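Local coordinates for protein DNA polymerase III, beta subunit (Eubacterium rectale, PDB 3T0P) that probably encircles DNA as a ring-shaped head-to-tail homodimer and tethers DNA polymerases and other proteins to it, conferring processivity, at residues S204-G209 against T231-R236. Numbering follows the deposited sequence.
Sequences SKIIPG and TTVVSR. With EDO (1,2-ethanediol), chain X.
I206 lays the end of its side chain, CD1, against one methyl of V233. The two side chains meet end on, tip to tip, with I206 CD1 and V233 CG2 3.8 Å apart. The same CD1 lies more loosely by the methyl of T231, at 4.3 Å from T231 CG2. One isoleucine thus spans two residues, T231 and V233, which stand on the same face of the strand. The contact is small, burying 71 Å² in all. It is purely apolar between the segments. The backbones stay well apart, with I206 CA and T231 CA 9.4 Å from each other, and the side chains bridge the gap.

The torsions explain the reach. In I206, chi1 of 57° tucks CG1 in among the main-chain atoms, flanked by N and C. The chain is then extended about chi2 (169°), which carries CD1 out to the strand. V233 has CG1 anti to its backbone N (chi1 172°), and it is the other branch, CG2, that meets the isoleucine.

T231 turns its methyl to I206, while T231 OG1 hydrogen-bonds to T56 OG1 on strand 52-58. T232 faces the other way. T232 OG1 and O1 of a 1,2-ethanediol share a 3.2 Å hydrogen bond; the molecule is probably left from crystallisation.

A single isoleucine at the end of helix 197-206 packs on the sheet, within the central domain of a bacterial DNA polymerase III beta subunit. I206 also touches F228 on the adjacent strand 223-228. On its other edge strand 231-236 pairs with strand 52-58 of the N-terminal domain, so the isoleucine packs beside the seam where the sheets of the two domains join.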
ATOM      1  N   SER B 204      -4.973   5.942 -17.459  1.00 46.40           N
ATOM      2  CA  SER B 204      -3.837   5.108 -17.085  1.00 46.36           C
ATOM      3  C   SER B 204      -4.279   3.933 -16.188  1.00 47.13           C
ATOM      4  O   SER B 204      -3.769   2.828 -16.332  1.00 45.71           O
ATOM      5  CB  SER B 204      -2.788   5.925 -16.340  1.00 49.38           C
ATOM      6  OG  SER B 204      -1.925   6.549 -17.268  1.00 65.56           O
ATOM      7  N   LYS B 205      -5.234   4.184 -15.292  1.00 42.21           N
ATOM      8  CA  LYS B 205      -5.749   3.194 -14.335  1.00 41.54           C
ATOM      9  C   LYS B 205      -6.692   2.152 -14.979  1.00 48.60           C
ATOM     10  O   LYS B 205      -6.922   1.121 -14.366  1.00 48.66           O
ATOM     11  CB  LYS B 205      -6.513   3.915 -13.211  1.00 42.65           C
ATOM     12  CG  LYS B 205      -5.658   4.814 -12.327  1.00 48.18           C
ATOM     13  CD  LYS B 205      -6.559   5.504 -11.322  1.00 52.93           C
ATOM     14  CE  LYS B 205      -5.859   6.552 -10.518  1.00 64.67           C
ATOM     15  NZ  LYS B 205      -6.833   7.311  -9.687  1.00 71.54           N
ATOM     16  N   ILE B 206      -7.289   2.418 -16.165  1.00 47.11           N
ATOM     17  CA  ILE B 206      -8.233   1.445 -16.723  1.00 46.63           C
ATOM     18  C   ILE B 206      -7.732   0.773 -18.002  1.00 52.27           C
ATOM     19  O   ILE B 206      -8.365  -0.177 -18.470  1.00 50.57           O
ATOM     20  CB  ILE B 206      -9.635   2.039 -16.933  1.00 49.78           C
ATOM     21  CG1 ILE B 206      -9.651   3.290 -17.856  1.00 49.80           C
ATOM     22  CG2 ILE B 206     -10.289   2.302 -15.584  1.00 51.47           C
ATOM     23  CD1 ILE B 206     -11.065   3.728 -18.287  1.00 49.28           C
ATOM     24  N   ILE B 207      -6.608   1.249 -18.562  1.00 50.27           N
ATOM     25  CA  ILE B 207      -6.024   0.710 -19.783  1.00 51.08           C
ATOM     26  C   ILE B 207      -5.027  -0.379 -19.372  1.00 56.63           C
ATOM     27  O   ILE B 207      -4.058  -0.106 -18.649  1.00 55.51           O
ATOM     28  CB  ILE B 207      -5.428   1.847 -20.686  1.00 54.87           C
ATOM     29  CG1 ILE B 207      -6.358   2.142 -21.848  1.00 56.98           C
ATOM     30  CG2 ILE B 207      -4.034   1.569 -21.209  1.00 56.27           C
ATOM     31  CD1 ILE B 207      -6.135   3.507 -22.472  1.00 72.07           C
ATOM     32  N   PRO B 208      -5.286  -1.639 -19.793  1.00 55.43           N
ATOM     33  CA  PRO B 208      -4.390  -2.746 -19.399  1.00 55.16           C
ATOM     34  C   PRO B 208      -2.950  -2.532 -19.859  1.00 58.13           C
ATOM     35  O   PRO B 208      -2.023  -2.784 -19.080  1.00 57.62           O
ATOM     36  CB  PRO B 208      -5.022  -3.972 -20.061  1.00 57.55           C
ATOM     37  CG  PRO B 208      -6.465  -3.605 -20.229  1.00 61.92           C
ATOM     38  CD  PRO B 208      -6.429  -2.132 -20.583  1.00 57.46           C
ATOM     39  N   GLY B 209      -2.779  -1.991 -21.073  1.00 53.43           N
ATOM     40  CA  GLY B 209      -1.462  -1.678 -21.615  1.00 51.42           C
ATOM     41  C   GLY B 209      -0.839  -2.736 -22.506  1.00 52.57           C
ATOM     42  O   GLY B 209       0.390  -2.770 -22.647  1.00 53.38           O
ATOM     43  N   THR B 231     -15.272  -0.136 -23.675  1.00 48.98           N
ATOM     44  CA  THR B 231     -15.256   1.135 -22.966  1.00 47.65           C
ATOM     45  C   THR B 231     -15.043   2.320 -23.887  1.00 51.27           C
ATOM     46  O   THR B 231     -14.310   2.243 -24.866  1.00 50.57           O
ATOM     47  CB  THR B 231     -14.142   1.062 -21.903  1.00 49.98           C
ATOM     48  OG1 THR B 231     -14.455  -0.028 -21.043  1.00 48.69           O
ATOM     49  CG2 THR B 231     -14.020   2.321 -21.055  1.00 44.87           C
ATOM     50  N   THR B 232     -15.705   3.425 -23.544  1.00 49.57           N
ATOM     51  CA  THR B 232     -15.608   4.726 -24.195  1.00 49.23           C
ATOM     52  C   THR B 232     -15.315   5.744 -23.111  1.00 50.47           C
ATOM     53  O   THR B 232     -16.018   5.821 -22.106  1.00 51.27           O
ATOM     54  CB  THR B 232     -16.875   5.057 -24.994  1.00 55.16           C
ATOM     55  OG1 THR B 232     -17.113   4.002 -25.917  1.00 58.83           O
ATOM     56  CG2 THR B 232     -16.742   6.345 -25.783  1.00 53.36           C
ATOM     57  N   VAL B 233     -14.252   6.487 -23.300  1.00 43.91           N
ATOM     58  CA  VAL B 233     -13.850   7.565 -22.427  1.00 41.34           C
ATOM     59  C   VAL B 233     -14.026   8.819 -23.225  1.00 47.47           C
ATOM     60  O   VAL B 233     -13.545   8.884 -24.366  1.00 48.66           O
ATOM     61  CB  VAL B 233     -12.417   7.390 -21.892  1.00 42.18           C
ATOM     62  CG1 VAL B 233     -11.975   8.628 -21.137  1.00 41.81           C
ATOM     63  CG2 VAL B 233     -12.307   6.155 -21.001  1.00 40.56           C
ATOM     64  N   VAL B 234     -14.784   9.788 -22.672  1.00 44.39           N
ATOM     65  CA  VAL B 234     -15.013  11.088 -23.299  1.00 44.71           C
ATOM     66  C   VAL B 234     -14.531  12.207 -22.366  1.00 48.18           C
ATOM     67  O   VAL B 234     -14.876  12.227 -21.191  1.00 47.11           O
ATOM     68  CB  VAL B 234     -16.483  11.274 -23.710  1.00 49.41           C
ATOM     69  CG1 VAL B 234     -16.678  12.619 -24.425  1.00 49.70           C
ATOM     70  CG2 VAL B 234     -16.945  10.120 -24.595  1.00 49.21           C
ATOM     71  N   SER B 235     -13.731  13.127 -22.886  1.00 46.13           N
ATOM     72  CA  SER B 235     -13.212  14.213 -22.073  1.00 45.34           C
ATOM     73  C   SER B 235     -13.289  15.524 -22.786  1.00 49.76           C
ATOM     74  O   SER B 235     -13.056  15.594 -23.996  1.00 50.61           O
ATOM     75  CB  SER B 235     -11.767  13.931 -21.672  1.00 46.80           C
ATOM     76  OG  SER B 235     -11.148  15.006 -20.981  1.00 50.39           O
ATOM     77  N   ARG B 236     -13.594  16.596 -22.027  1.00 46.47           N
ATOM     78  CA  ARG B 236     -13.537  17.970 -22.525  1.00 45.41           C
ATOM     79  C   ARG B 236     -12.074  18.310 -22.765  1.00 48.83           C
ATOM     80  O   ARG B 236     -11.212  17.671 -22.182  1.00 46.92           O
ATOM     81  CB  ARG B 236     -14.131  18.939 -21.514  1.00 45.71           C
ATOM     82  CG  ARG B 236     -15.656  18.897 -21.361  1.00 56.90           C
ATOM     83  CD  ARG B 236     -16.209  20.175 -20.714  1.00 71.11           C
ATOM     84  NE  ARG B 236     -15.347  20.693 -19.639  1.00 86.37           N
ATOM     85  CZ  ARG B 236     -15.714  20.836 -18.366  1.00100.60           C
ATOM     86  NH1 ARG B 236     -16.953  20.540 -17.985  1.00 79.84           N
ATOM     87  NH2 ARG B 236     -14.849  21.295 -17.468  1.00 89.21           N
TER
HETATM   88  C1  EDO X 387     -19.290   1.010 -26.531  1.00 76.10           C
HETATM   89  O1  EDO X 387     -17.942   0.957 -26.030  1.00 76.97           O
HETATM   90  C2  EDO X 387     -20.078   2.135 -25.862  1.00 75.30           C
HETATM   91  O2  EDO X 387     -19.767   2.195 -24.464  1.00 79.85           O